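Local structure of erythromycin dehydratase (Saccharopolyspora erythraea, 3EL6) at residues L200-R205 with Y211-I216; T55-T60 with A136-D141; P47-A52 with G127-D132; D181-L186 with Y191-S196. The protein probably dehydrates beta-hydroxyacyl chains carried on acyl carrier protein during assembly of the polyketide core of erythromycin. All coordinates share one frame; numbering follows the deposited sequence.

Contact 1. Residues L200-R205 with Y211-I216; sequences LRAAWR and YAEVSI
The antiparallel beta hairpin of 200-205 and 211-216 is interrupted by a classic beta bulge, in which Arg201 and Ala202 both face Glu213. Arg201 N gives a hydrogen bond of 2.8 Å to Glu213 O, and Ala202 N adds only a weak one to the same oxygen. Beyond the bulge the ladder is regular, with Ala202 and Trp204 in hydrogen-bonded pairs with Glu213 and Tyr211. Ala203 and Ala212 form the non-hydrogen-bonded pair between them, their CA atoms only 4.1 Å apart. On this face, Leu200 and Val214 lie side by side and meet through CD2 and CG2 at 3.8 Å, packed on helix 227-235, Leu200 on Gln235 and Val214 on Leu229 and Ala232.

The other face carries Trp204, whose six-membered ring has Glu213 at its edge. Trp204 CH2 is 3.6 Å from Glu213 OE2, and the carboxylate is turned 75° to the indole. OE2 accepts its hydrogen bond from Trp169 NE1, which would help to fix the carboxylate's rotation. The Trp169 ring in turn meets that of Trp204.

Where the hairpin opens, Arg201 turns about its CB-CG bond (chi2 -62°) and runs alongside Ser215. It grips Ser215 O side-on with two nitrogens, both approaching from one face of the carbonyl plane: NH2 at 2.9 Å, and NE at 3.2 Å with the less straight bond.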
loop_
_atom_site.group_PDB
_atom_site.type_symbol
_atom_site.label_atom_id
_atom_site.label_comp_id
_atom_site.label_asym_id
_atom_site.label_seq_id
_atom_site.Cartn_x
_atom_site.Cartn_y
_atom_site.Cartn_z
ATOM N N LEU A 200 -20.628 14.332 -28.101
ATOM C CA LEU A 200 -21.468 15.567 -28.086
ATOM C C LEU A 200 -22.642 15.342 -29.050
ATOM O O LEU A 200 -22.405 15.206 -30.246
ATOM C CB LEU A 200 -20.620 16.759 -28.522
ATOM C CG LEU A 200 -19.516 17.163 -27.551
ATOM C CD1 LEU A 200 -18.648 18.279 -28.225
ATOM C CD2 LEU A 200 -20.082 17.735 -26.259
ATOM N N ARG A 201 -23.846 15.151 -28.536
ATOM C CA ARG A 201 -24.999 14.754 -29.382
ATOM C C ARG A 201 -25.803 16.022 -29.828
ATOM O O ARG A 201 -26.442 16.047 -30.908
ATOM C CB ARG A 201 -25.920 13.808 -28.642
ATOM C CG ARG A 201 -25.263 12.492 -28.155
ATOM C CD ARG A 201 -24.723 11.586 -29.323
ATOM N NE ARG A 201 -23.811 10.591 -28.719
ATOM C CZ ARG A 201 -22.952 9.830 -29.377
ATOM N NH1 ARG A 201 -22.988 9.786 -30.710
ATOM N NH2 ARG A 201 -22.095 9.064 -28.698
ATOM N N ALA A 202 -25.807 17.049 -28.977
ATOM C CA ALA A 202 -26.499 18.327 -29.311
ATOM C C ALA A 202 -25.907 19.435 -28.454
ATOM O O ALA A 202 -25.387 19.140 -27.364
ATOM C CB ALA A 202 -28.006 18.179 -29.006
ATOM N N ALA A 203 -25.891 20.683 -28.936
ATOM C CA ALA A 203 -25.350 21.744 -28.107
ATOM C C ALA A 203 -26.039 23.075 -28.453
ATOM O O ALA A 203 -26.541 23.265 -29.589
ATOM C CB ALA A 203 -23.852 21.897 -28.336
ATOM N N TRP A 204 -26.016 23.978 -27.483
ATOM C CA TRP A 204 -26.662 25.310 -27.606
ATOM C C TRP A 204 -25.810 26.290 -26.818
ATOM O O TRP A 204 -25.071 25.866 -25.916
ATOM C CB TRP A 204 -28.040 25.312 -26.981
ATOM C CG TRP A 204 -29.053 24.378 -27.606
ATOM C CD1 TRP A 204 -29.945 24.656 -28.622
ATOM C CD2 TRP A 204 -29.319 23.017 -27.195
ATOM N NE1 TRP A 204 -30.721 23.541 -28.872
ATOM C CE2 TRP A 204 -30.368 22.528 -28.015
ATOM C CE3 TRP A 204 -28.752 22.164 -26.225
ATOM C CZ2 TRP A 204 -30.876 21.232 -27.888
ATOM C CZ3 TRP A 204 -29.260 20.858 -26.103
ATOM C CH2 TRP A 204 -30.315 20.416 -26.929
ATOM N N ARG A 205 -25.938 27.589 -27.096
ATOM C CA ARG A 205 -25.120 28.585 -26.437
ATOM C C ARG A 205 -26.004 29.737 -26.066
ATOM O O ARG A 205 -26.970 30.025 -26.771
ATOM C CB ARG A 205 -24.051 29.058 -27.401
ATOM C CG ARG A 205 -23.084 30.050 -26.822
ATOM C CD ARG A 205 -21.725 29.936 -27.507
ATOM N NE ARG A 205 -20.837 31.007 -27.060
ATOM C CZ ARG A 205 -19.658 31.270 -27.614
ATOM N NH1 ARG A 205 -19.232 30.523 -28.623
ATOM N NH2 ARG A 205 -18.911 32.277 -27.158
ATOM N N TYR A 211 -24.610 24.599 -23.425
ATOM C CA TYR A 211 -25.479 23.576 -22.899
ATOM C C TYR A 211 -25.248 22.391 -23.854
ATOM O O TYR A 211 -25.173 22.625 -25.076
ATOM C CB TYR A 211 -26.937 24.025 -23.006
ATOM C CG TYR A 211 -27.144 25.294 -22.220
ATOM C CD1 TYR A 211 -27.632 25.250 -20.926
ATOM C CD2 TYR A 211 -26.719 26.504 -22.742
ATOM C CE1 TYR A 211 -27.756 26.439 -20.167
ATOM C CE2 TYR A 211 -26.827 27.694 -21.991
ATOM C CZ TYR A 211 -27.343 27.642 -20.735
ATOM O OH TYR A 211 -27.427 28.826 -20.023
ATOM N N ALA A 212 -25.141 21.156 -23.363
ATOM C CA ALA A 212 -24.895 20.067 -24.364
ATOM C C ALA A 212 -25.583 18.807 -23.869
ATOM O O ALA A 212 -25.746 18.630 -22.680
ATOM C CB ALA A 212 -23.384 19.828 -24.563
ATOM N N GLU A 213 -26.004 17.920 -24.786
ATOM C CA GLU A 213 -26.454 16.590 -24.436
ATOM C C GLU A 213 -25.266 15.707 -24.810
ATOM O O GLU A 213 -24.751 15.808 -25.923
ATOM C CB GLU A 213 -27.659 16.210 -25.306
ATOM C CG GLU A 213 -28.953 16.922 -24.810
ATOM C CD GLU A 213 -30.145 16.688 -25.711
ATOM O OE1 GLU A 213 -30.016 15.967 -26.755
ATOM O OE2 GLU A 213 -31.213 17.252 -25.366
ATOM N N VAL A 214 -24.864 14.824 -23.891
ATOM C CA VAL A 214 -23.648 14.044 -24.083
ATOM C C VAL A 214 -24.022 12.618 -23.674
ATOM O O VAL A 214 -24.611 12.421 -22.638
ATOM C CB VAL A 214 -22.535 14.584 -23.200
ATOM C CG1 VAL A 214 -21.354 13.689 -23.369
ATOM C CG2 VAL A 214 -22.161 16.031 -23.591
ATOM N N SER A 215 -23.695 11.603 -24.480
ATOM C CA SER A 215 -24.082 10.229 -24.132
ATOM C C SER A 215 -23.183 9.252 -24.907
ATOM O O SER A 215 -22.621 9.603 -25.943
ATOM C CB SER A 215 -25.553 9.885 -24.443
ATOM O OG SER A 215 -25.803 10.066 -25.853
ATOM N N ILE A 216 -23.013 8.068 -24.324
ATOM C CA ILE A 216 -22.257 7.005 -24.918
ATOM C C ILE A 216 -23.124 5.764 -24.799
ATOM O O ILE A 216 -24.142 5.744 -24.119
ATOM C CB ILE A 216 -20.901 6.776 -24.173
ATOM C CG1 ILE A 216 -21.150 6.441 -22.695
ATOM C CG2 ILE A 216 -20.000 8.011 -24.347
ATOM C CD1 ILE A 216 -19.865 5.897 -22.012
#

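Contact 2. Residues T55-T60 with A136-D141; sequences TGRLST and AEDVAD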
loop_
_atom_site.group_PDB
_atom_site.type_symbol
_atom_site.label_atom_id
_atom_site.label_comp_id
_atom_site.label_asym_id
_atom_site.label_seq_id
_atom_site.Cartn_x
_atom_site.Cartn_y
_atom_site.Cartn_z
ATOM N N THR A 55 -4.055 -0.997 -7.581
ATOM C CA THR A 55 -3.326 -1.268 -8.832
ATOM C C THR A 55 -4.291 -1.658 -9.972
ATOM O O THR A 55 -5.379 -2.168 -9.716
ATOM C CB THR A 55 -2.140 -2.216 -8.612
ATOM O OG1 THR A 55 -1.465 -1.808 -7.382
ATOM C CG2 THR A 55 -1.098 -2.161 -9.821
ATOM N N GLY A 56 -3.924 -1.297 -11.186
ATOM C CA GLY A 56 -4.767 -1.603 -12.361
ATOM C C GLY A 56 -3.925 -1.609 -13.621
ATOM O O GLY A 56 -2.678 -1.529 -13.576
ATOM N N ARG A 57 -4.589 -1.696 -14.768
ATOM C CA ARG A 57 -3.881 -1.889 -16.023
ATOM C C ARG A 57 -4.824 -1.396 -17.064
ATOM O O ARG A 57 -6.012 -1.609 -16.910
ATOM C CB ARG A 57 -3.641 -3.374 -16.214
ATOM C CG ARG A 57 -2.649 -3.709 -17.313
ATOM C CD ARG A 57 -2.167 -5.221 -17.187
ATOM N NE ARG A 57 -1.253 -5.436 -16.035
ATOM C CZ ARG A 57 -1.337 -6.411 -15.111
ATOM N NH1 ARG A 57 -2.298 -7.323 -15.159
ATOM N NH2 ARG A 57 -0.456 -6.473 -14.114
ATOM N N LEU A 58 -4.295 -0.705 -18.055
ATOM C CA LEU A 58 -5.048 -0.168 -19.203
ATOM C C LEU A 58 -4.458 -0.838 -20.439
ATOM O O LEU A 58 -3.239 -0.944 -20.557
ATOM C CB LEU A 58 -4.730 1.321 -19.366
ATOM C CG LEU A 58 -5.810 2.297 -18.957
ATOM C CD1 LEU A 58 -6.669 1.687 -17.891
ATOM C CD2 LEU A 58 -5.174 3.567 -18.519
ATOM N N SER A 59 -5.289 -1.197 -21.415
ATOM C CA SER A 59 -4.729 -1.611 -22.702
ATOM C C SER A 59 -5.815 -1.506 -23.769
ATOM O O SER A 59 -6.983 -1.661 -23.463
ATOM C CB SER A 59 -4.278 -3.049 -22.645
ATOM O OG SER A 59 -5.410 -3.882 -22.452
ATOM N N THR A 60 -5.422 -1.212 -24.996
ATOM C CA THR A 60 -6.414 -1.171 -26.091
ATOM C C THR A 60 -7.114 -2.501 -26.300
ATOM O O THR A 60 -8.266 -2.546 -26.745
ATOM C CB THR A 60 -5.783 -0.665 -27.367
ATOM O OG1 THR A 60 -4.627 -1.460 -27.649
ATOM C CG2 THR A 60 -5.286 0.732 -27.199
ATOM N N ALA A 136 3.183 2.867 -15.565
ATOM C CA ALA A 136 4.445 2.294 -16.087
ATOM C C ALA A 136 4.135 1.480 -17.322
ATOM O O ALA A 136 3.022 0.985 -17.456
ATOM C CB ALA A 136 5.035 1.399 -15.073
ATOM N N GLU A 137 5.106 1.298 -18.214
ATOM C CA GLU A 137 4.932 0.299 -19.274
ATOM C C GLU A 137 4.681 -1.057 -18.651
ATOM O O GLU A 137 5.301 -1.433 -17.625
ATOM C CB GLU A 137 6.197 0.219 -20.145
ATOM C CG GLU A 137 6.679 1.556 -20.613
ATOM C CD GLU A 137 7.502 1.467 -21.893
ATOM O OE1 GLU A 137 7.935 0.343 -22.245
ATOM O OE2 GLU A 137 7.695 2.521 -22.559
ATOM N N ASP A 138 3.785 -1.832 -19.263
ATOM C CA ASP A 138 3.416 -3.131 -18.705
ATOM C C ASP A 138 4.640 -4.045 -18.575
ATOM O O ASP A 138 5.505 -4.067 -19.459
ATOM C CB ASP A 138 2.327 -3.801 -19.576
ATOM C CG ASP A 138 1.365 -4.656 -18.763
ATOM O OD1 ASP A 138 0.368 -5.133 -19.368
ATOM O OD2 ASP A 138 1.575 -4.846 -17.528
ATOM N N VAL A 139 4.724 -4.774 -17.461
ATOM C CA VAL A 139 5.805 -5.728 -17.207
ATOM C C VAL A 139 5.230 -6.948 -16.531
ATOM O O VAL A 139 4.216 -6.854 -15.861
ATOM C CB VAL A 139 6.898 -5.215 -16.213
ATOM C CG1 VAL A 139 7.835 -4.220 -16.884
ATOM C CG2 VAL A 139 6.243 -4.658 -14.903
ATOM N N ALA A 140 5.931 -8.066 -16.661
ATOM C CA ALA A 140 5.471 -9.335 -16.125
ATOM C C ALA A 140 5.640 -9.377 -14.619
ATOM O O ALA A 140 4.795 -9.903 -13.918
ATOM C CB ALA A 140 6.261 -10.473 -16.752
ATOM N N ASP A 141 6.761 -8.849 -14.147
ATOM C CA ASP A 141 7.106 -8.849 -12.724
ATOM C C ASP A 141 7.003 -7.424 -12.205
ATOM O O ASP A 141 7.700 -6.538 -12.724
ATOM C CB ASP A 141 8.541 -9.350 -12.583
ATOM C CG ASP A 141 8.977 -9.489 -11.136
ATOM O OD1 ASP A 141 8.376 -8.863 -10.215
ATOM O OD2 ASP A 141 9.969 -10.222 -10.920
#
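Arg57, on strand 52-58, reaches across to Asp138, just past the end of strand 129-137, at the surface of the first hotdog half. From CB the chain leaves with CG anti to the backbone N, and CG already approaches Asp138 OD1 at 3.9 Å. CD comes closer to the same oxygen, at 3.3 Å, so the aliphatic part of the arginine lies against one arm of the carboxylate. The chain then bends about the CG-CD bond (chi3 -72°), which brings NE over to the other arm. There NE meets Asp138 OD2 at 3.3 Å in a salt bridge whose hydrogen bond is weak, with an angle of just 121° at the hydrogen. CZ stays 4.1 Å from Asp138 OD2. The two side chains cross at about a right angle. Their flat ends are nevertheless only 24° from parallel, and OD2 approaches the guanidinium obliquely.

At the tip, NH2 turns to the second subunit, where it gives a hydrogen bond to Ser28 O. Leu115 of strand 114-123, which lies between the two strands in the sheet, touches both Arg57 and Asp138. The long, bent geometry of the NE-OD2 pair suggests an attraction that is probably more electrostatic than directed, while the arginine's strongest polar partner is the main-chain Ser28 O of the second subunit.

Contact 3. Residues P47-A52 with G127-D132; sequences PGHGGA and GRRTID
Arg129 extends straight from CG to NE (chi2 177°, chi3 -176°), and a turn of about a right angle about CD-NE (chi4 -94°) presents the guanidinium to the loop at His49 and Gly50. His49 carries CG between its backbone N and carbonyl carbon, which brings ND1 within hydrogen-bonding distance of Gly51 N. His49 O lies in the guanidinium plane, at its edge. It takes a nearly straight hydrogen bond of 2.8 Å from Arg129 NH1 and a weak one of 3.4 Å from Arg129 NH2. NH1 sits well above the plane of that carbonyl. Gly50 O rests on one face of the guanidinium, 3.5 Å from Arg129 CZ, and Gly50 has no side chain to obstruct the approach. The bent loop is held from within by Gly51 N, which donates to His49 ND1 at 2.9 Å in the imidazole plane.

The contact ties the connection between strands 40-45 and 52-58 to the start of strand 129-137. With ND1 acting as acceptor and the cationic Arg129 NH1 only 4.2 Å from it, the histidine is probably neutral, while Arg129 NH1 is shared by two main-chain carbonyls, His49 O and Gly121 O on the intervening strand 114-123.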
loop_
_atom_site.group_PDB
_atom_site.type_symbol
_atom_site.label_atom_id
_atom_site.label_comp_id
_atom_site.label_asym_id
_atom_site.label_seq_id
_atom_site.Cartn_x
_atom_site.Cartn_y
_atom_site.Cartn_z
ATOM N N PRO A 47 -3.680 0.158 7.243
ATOM C CA PRO A 47 -4.558 0.268 8.433
ATOM C C PRO A 47 -4.183 1.352 9.410
ATOM O O PRO A 47 -5.036 1.840 10.198
ATOM C CB PRO A 47 -4.405 -1.122 9.144
ATOM C CG PRO A 47 -3.838 -2.047 8.119
ATOM C CD PRO A 47 -3.075 -1.178 7.063
ATOM N N GLY A 48 -2.920 1.707 9.462
ATOM C CA GLY A 48 -2.560 2.696 10.448
ATOM C C GLY A 48 -3.105 4.083 10.098
ATOM O O GLY A 48 -3.668 4.777 10.957
ATOM N N HIS A 49 -3.002 4.477 8.831
ATOM C CA HIS A 49 -3.442 5.822 8.484
ATOM C C HIS A 49 -4.742 5.924 7.716
ATOM O O HIS A 49 -5.215 7.033 7.518
ATOM C CB HIS A 49 -2.316 6.688 7.877
ATOM C CG HIS A 49 -1.816 6.265 6.515
ATOM N ND1 HIS A 49 -2.652 5.930 5.463
ATOM C CD2 HIS A 49 -0.549 6.229 6.012
ATOM C CE1 HIS A 49 -1.923 5.676 4.384
ATOM N NE2 HIS A 49 -0.643 5.853 4.688
ATOM N N GLY A 50 -5.346 4.787 7.334
ATOM C CA GLY A 50 -6.653 4.782 6.659
ATOM C C GLY A 50 -6.542 5.026 5.164
ATOM O O GLY A 50 -7.583 5.086 4.457
ATOM N N GLY A 51 -5.308 5.198 4.661
ATOM C CA GLY A 51 -5.105 5.257 3.201
ATOM C C GLY A 51 -5.162 3.891 2.517
ATOM O O GLY A 51 -5.611 2.872 3.093
ATOM N N ALA A 52 -4.698 3.843 1.265
ATOM C CA ALA A 52 -4.824 2.654 0.508
ATOM C C ALA A 52 -3.984 2.734 -0.744
ATOM O O ALA A 52 -3.677 3.835 -1.196
ATOM C CB ALA A 52 -6.285 2.401 0.156
ATOM N N GLY A 127 -8.812 16.297 7.564
ATOM C CA GLY A 127 -9.382 15.041 7.182
ATOM C C GLY A 127 -9.210 14.751 5.664
ATOM O O GLY A 127 -9.612 13.690 5.231
ATOM N N ARG A 128 -8.588 15.671 4.913
ATOM C CA ARG A 128 -8.311 15.473 3.481
ATOM C C ARG A 128 -7.104 14.551 3.295
ATOM O O ARG A 128 -6.256 14.419 4.216
ATOM C CB ARG A 128 -8.048 16.826 2.788
ATOM C CG ARG A 128 -9.340 17.684 2.808
ATOM C CD ARG A 128 -9.081 19.000 2.172
ATOM N NE ARG A 128 -8.038 19.635 2.936
ATOM C CZ ARG A 128 -7.817 20.937 2.952
ATOM N NH1 ARG A 128 -8.595 21.739 2.212
ATOM N NH2 ARG A 128 -6.825 21.430 3.711
ATOM N N ARG A 129 -7.028 13.903 2.125
ATOM C CA ARG A 129 -5.877 13.069 1.843
ATOM C C ARG A 129 -5.285 13.383 0.471
ATOM O O ARG A 129 -6.017 13.772 -0.461
ATOM C CB ARG A 129 -6.254 11.581 1.861
ATOM C CG ARG A 129 -6.913 11.074 3.131
ATOM C CD ARG A 129 -7.306 9.581 3.004
ATOM N NE ARG A 129 -8.019 9.121 4.176
ATOM C CZ ARG A 129 -7.420 8.527 5.214
ATOM N NH1 ARG A 129 -6.097 8.278 5.217
ATOM N NH2 ARG A 129 -8.129 8.166 6.266
ATOM N N THR A 130 -3.970 13.191 0.333
ATOM C CA THR A 130 -3.325 13.287 -0.962
ATOM C C THR A 130 -3.513 12.018 -1.755
ATOM O O THR A 130 -3.440 10.892 -1.221
ATOM C CB THR A 130 -1.817 13.631 -0.800
ATOM O OG1 THR A 130 -1.704 14.925 -0.192
ATOM C CG2 THR A 130 -1.135 13.614 -2.176
ATOM N N ILE A 131 -3.724 12.163 -3.058
ATOM C CA ILE A 131 -3.727 10.992 -3.905
ATOM C C ILE A 131 -2.670 11.217 -5.023
ATOM O O ILE A 131 -2.559 12.296 -5.604
ATOM C CB ILE A 131 -5.156 10.747 -4.546
ATOM C CG1 ILE A 131 -5.135 9.551 -5.507
ATOM C CG2 ILE A 131 -5.626 12.046 -5.213
ATOM C CD1 ILE A 131 -6.532 8.969 -5.795
ATOM N N ASP A 132 -1.876 10.200 -5.273
ATOM C CA ASP A 132 -0.871 10.249 -6.344
ATOM C C ASP A 132 -1.206 9.222 -7.374
ATOM O O ASP A 132 -1.663 8.108 -7.053
ATOM C CB ASP A 132 0.536 9.976 -5.779
ATOM C CG ASP A 132 1.036 11.114 -4.911
ATOM O OD1 ASP A 132 0.946 12.311 -5.317
ATOM O OD2 ASP A 132 1.481 10.830 -3.776
#

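Contact 4. Residues D181-L186 with Y191-S196; sequences DHYDGL and YEYGPS
Leu186, Tyr183 and Tyr193 form the apolar centre between the helix and the short strand. Leu186 CD1 approaches Tyr193 CE2 obliquely, at 3.9 Å. Tyr183 comes in from the preceding helical turn, its ring atom CD1 4.0 Å from Tyr193 CB, and the two tyrosine side chains cross at about a right angle. One face of the Tyr183 ring is covered by the imidazole of His182, with CD2 of that histidine over the ring centre. Farther along, Leu186 CB meets Tyr191 CB at 4.2 Å, but the Tyr191 ring leads away from the helix and touches Val71.

In the fold, a tight connection turns helix 182-188 back into strand 191-193. The strand forms one edge of a small antiparallel sheet beside strand 69-71, which belongs to the first hotdog half. The Tyr193 ring also meets that of His69 and touches Asp231; by resemblance to the HxxxGxxxxP and DxxxQ motifs of polyketide synthase dehydratases, these two are probably the catalytic pair, which would place Tyr193 beside the active site.

Outward from the side chains the contact becomes polar. Tyr191 N donates to Leu186 O at 3.1 Å, from well above the carbonyl plane, closing the turn. A water bridges the two backbones: it donates to Tyr183 O at 2.8 Å and to Tyr191 O at 2.8 Å, and accepts from Tyr193 N at 3.0 Å. At the far end of its ring, Tyr183 OH is hydrogen-bonded to Gln235 OE1 and to Leu200 N.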
loop_
_atom_site.group_PDB
_atom_site.type_symbol
_atom_site.label_atom_id
_atom_site.label_comp_id
_atom_site.label_asym_id
_atom_site.label_seq_id
_atom_site.Cartn_x
_atom_site.Cartn_y
_atom_site.Cartn_z
ATOM N N ASP A 181 -19.437 19.776 -38.634
ATOM C CA ASP A 181 -18.032 19.459 -38.883
ATOM C C ASP A 181 -17.188 19.664 -37.624
ATOM O O ASP A 181 -15.999 19.968 -37.699
ATOM C CB ASP A 181 -17.481 20.304 -40.023
ATOM C CG ASP A 181 -17.814 21.764 -39.849
ATOM O OD1 ASP A 181 -17.519 22.296 -38.733
ATOM O OD2 ASP A 181 -18.392 22.357 -40.816
ATOM N N HIS A 182 -17.825 19.528 -36.468
ATOM C CA HIS A 182 -17.093 19.739 -35.205
ATOM C C HIS A 182 -15.879 18.811 -35.124
ATOM O O HIS A 182 -14.773 19.275 -34.905
ATOM C CB HIS A 182 -18.025 19.522 -33.995
ATOM C CG HIS A 182 -17.313 19.633 -32.678
ATOM N ND1 HIS A 182 -16.935 20.840 -32.139
ATOM C CD2 HIS A 182 -16.836 18.680 -31.837
ATOM C CE1 HIS A 182 -16.296 20.636 -30.991
ATOM N NE2 HIS A 182 -16.224 19.329 -30.787
ATOM N N TYR A 183 -16.089 17.504 -35.305
ATOM C CA TYR A 183 -15.010 16.512 -35.114
ATOM C C TYR A 183 -14.033 16.520 -36.289
ATOM O O TYR A 183 -12.826 16.277 -36.123
ATOM C CB TYR A 183 -15.577 15.108 -34.822
ATOM C CG TYR A 183 -16.175 15.035 -33.419
ATOM C CD1 TYR A 183 -15.337 15.066 -32.289
ATOM C CD2 TYR A 183 -17.564 15.021 -33.226
ATOM C CE1 TYR A 183 -15.878 15.060 -30.988
ATOM C CE2 TYR A 183 -18.120 15.014 -31.920
ATOM C CZ TYR A 183 -17.252 15.024 -30.818
ATOM O OH TYR A 183 -17.788 15.015 -29.576
ATOM N N ASP A 184 -14.563 16.843 -37.477
ATOM C CA ASP A 184 -13.719 17.040 -38.670
ATOM C C ASP A 184 -12.757 18.185 -38.438
ATOM O O ASP A 184 -11.552 18.045 -38.631
ATOM C CB ASP A 184 -14.566 17.323 -39.913
ATOM C CG ASP A 184 -15.397 16.125 -40.349
ATOM O OD1 ASP A 184 -14.936 14.980 -40.156
ATOM O OD2 ASP A 184 -16.528 16.329 -40.899
ATOM N N GLY A 185 -13.291 19.326 -38.023
ATOM C CA GLY A 185 -12.474 20.471 -37.654
ATOM C C GLY A 185 -11.380 20.091 -36.661
ATOM O O GLY A 185 -10.194 20.429 -36.844
ATOM N N LEU A 186 -11.765 19.411 -35.580
ATOM C CA LEU A 186 -10.774 19.034 -34.585
ATOM C C LEU A 186 -9.689 18.128 -35.168
ATOM O O LEU A 186 -8.486 18.321 -34.891
ATOM C CB LEU A 186 -11.444 18.395 -33.367
ATOM C CG LEU A 186 -12.064 19.413 -32.417
ATOM C CD1 LEU A 186 -12.794 18.679 -31.325
ATOM C CD2 LEU A 186 -10.982 20.258 -31.819
ATOM N N TYR A 191 -6.381 16.786 -33.303
ATOM C CA TYR A 191 -7.173 16.123 -32.259
ATOM C C TYR A 191 -8.148 15.147 -32.898
ATOM O O TYR A 191 -9.212 15.544 -33.365
ATOM C CB TYR A 191 -7.944 17.143 -31.418
ATOM C CG TYR A 191 -7.058 18.146 -30.731
ATOM C CD1 TYR A 191 -6.753 18.022 -29.376
ATOM C CD2 TYR A 191 -6.519 19.210 -31.431
ATOM C CE1 TYR A 191 -5.934 18.926 -28.742
ATOM C CE2 TYR A 191 -5.687 20.126 -30.812
ATOM C CZ TYR A 191 -5.400 19.985 -29.457
ATOM O OH TYR A 191 -4.585 20.909 -28.827
ATOM N N GLU A 192 -7.788 13.876 -32.915
ATOM C CA GLU A 192 -8.555 12.909 -33.653
ATOM C C GLU A 192 -9.363 12.029 -32.734
ATOM O O GLU A 192 -8.840 11.056 -32.183
ATOM C CB GLU A 192 -7.641 12.047 -34.496
ATOM C CG GLU A 192 -6.905 12.849 -35.556
ATOM C CD GLU A 192 -5.873 12.005 -36.301
ATOM O OE1 GLU A 192 -6.161 10.821 -36.598
ATOM O OE2 GLU A 192 -4.768 12.537 -36.576
ATOM N N TYR A 193 -10.642 12.361 -32.592
ATOM C CA TYR A 193 -11.564 11.566 -31.768
ATOM C C TYR A 193 -12.323 10.588 -32.639
ATOM O O TYR A 193 -13.043 11.010 -33.553
ATOM C CB TYR A 193 -12.580 12.486 -31.065
ATOM C CG TYR A 193 -12.016 13.439 -30.019
ATOM C CD1 TYR A 193 -11.785 13.026 -28.715
ATOM C CD2 TYR A 193 -11.763 14.763 -30.337
ATOM C CE1 TYR A 193 -11.297 13.933 -27.747
ATOM C CE2 TYR A 193 -11.298 15.661 -29.413
ATOM C CZ TYR A 193 -11.046 15.251 -28.129
ATOM O OH TYR A 193 -10.553 16.183 -27.243
ATOM N N GLY A 194 -12.191 9.296 -32.373
ATOM C CA GLY A 194 -12.932 8.286 -33.113
ATOM C C GLY A 194 -14.373 8.284 -32.641
ATOM O O GLY A 194 -14.701 8.954 -31.660
ATOM N N PRO A 195 -15.244 7.531 -33.314
ATOM C CA PRO A 195 -16.691 7.511 -32.960
ATOM C C PRO A 195 -16.973 7.296 -31.438
ATOM O O PRO A 195 -17.941 7.807 -30.920
ATOM C CB PRO A 195 -17.254 6.329 -33.791
ATOM C CG PRO A 195 -16.351 6.346 -35.034
ATOM C CD PRO A 195 -14.944 6.712 -34.519
ATOM N N SER A 196 -16.168 6.495 -30.757
ATOM C CA SER A 196 -16.426 6.237 -29.356
ATOM C C SER A 196 -16.442 7.560 -28.537
ATOM O O SER A 196 -17.236 7.708 -27.605
ATOM C CB SER A 196 -15.425 5.211 -28.806
ATOM O OG SER A 196 -14.089 5.691 -28.957
HETATM O O HOH W 1 -11.802 14.704 -33.979
#

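In the fold
The four contacts occupy both halves of the double hotdog fold. Contacts 2 and 3 come first and interleave along the chain: both use strand 129-137, their centres are 24 Å apart, and both reach the second subunit. Contact 4 follows, and then contact 1, with centres 14 Å apart on the same side of the chain's centre. These two touch directly: Leu200 CD1 packs on His182 NE2 at 3.7 Å, bringing helix 182-188 against the hairpin. Contact 3 is about 37 Å from contact 1 and 39 Å from contact 4, centre to centre. The first half therefore contributes to the dimer, whereas no other chain of the assembly touches contacts 1 and 4.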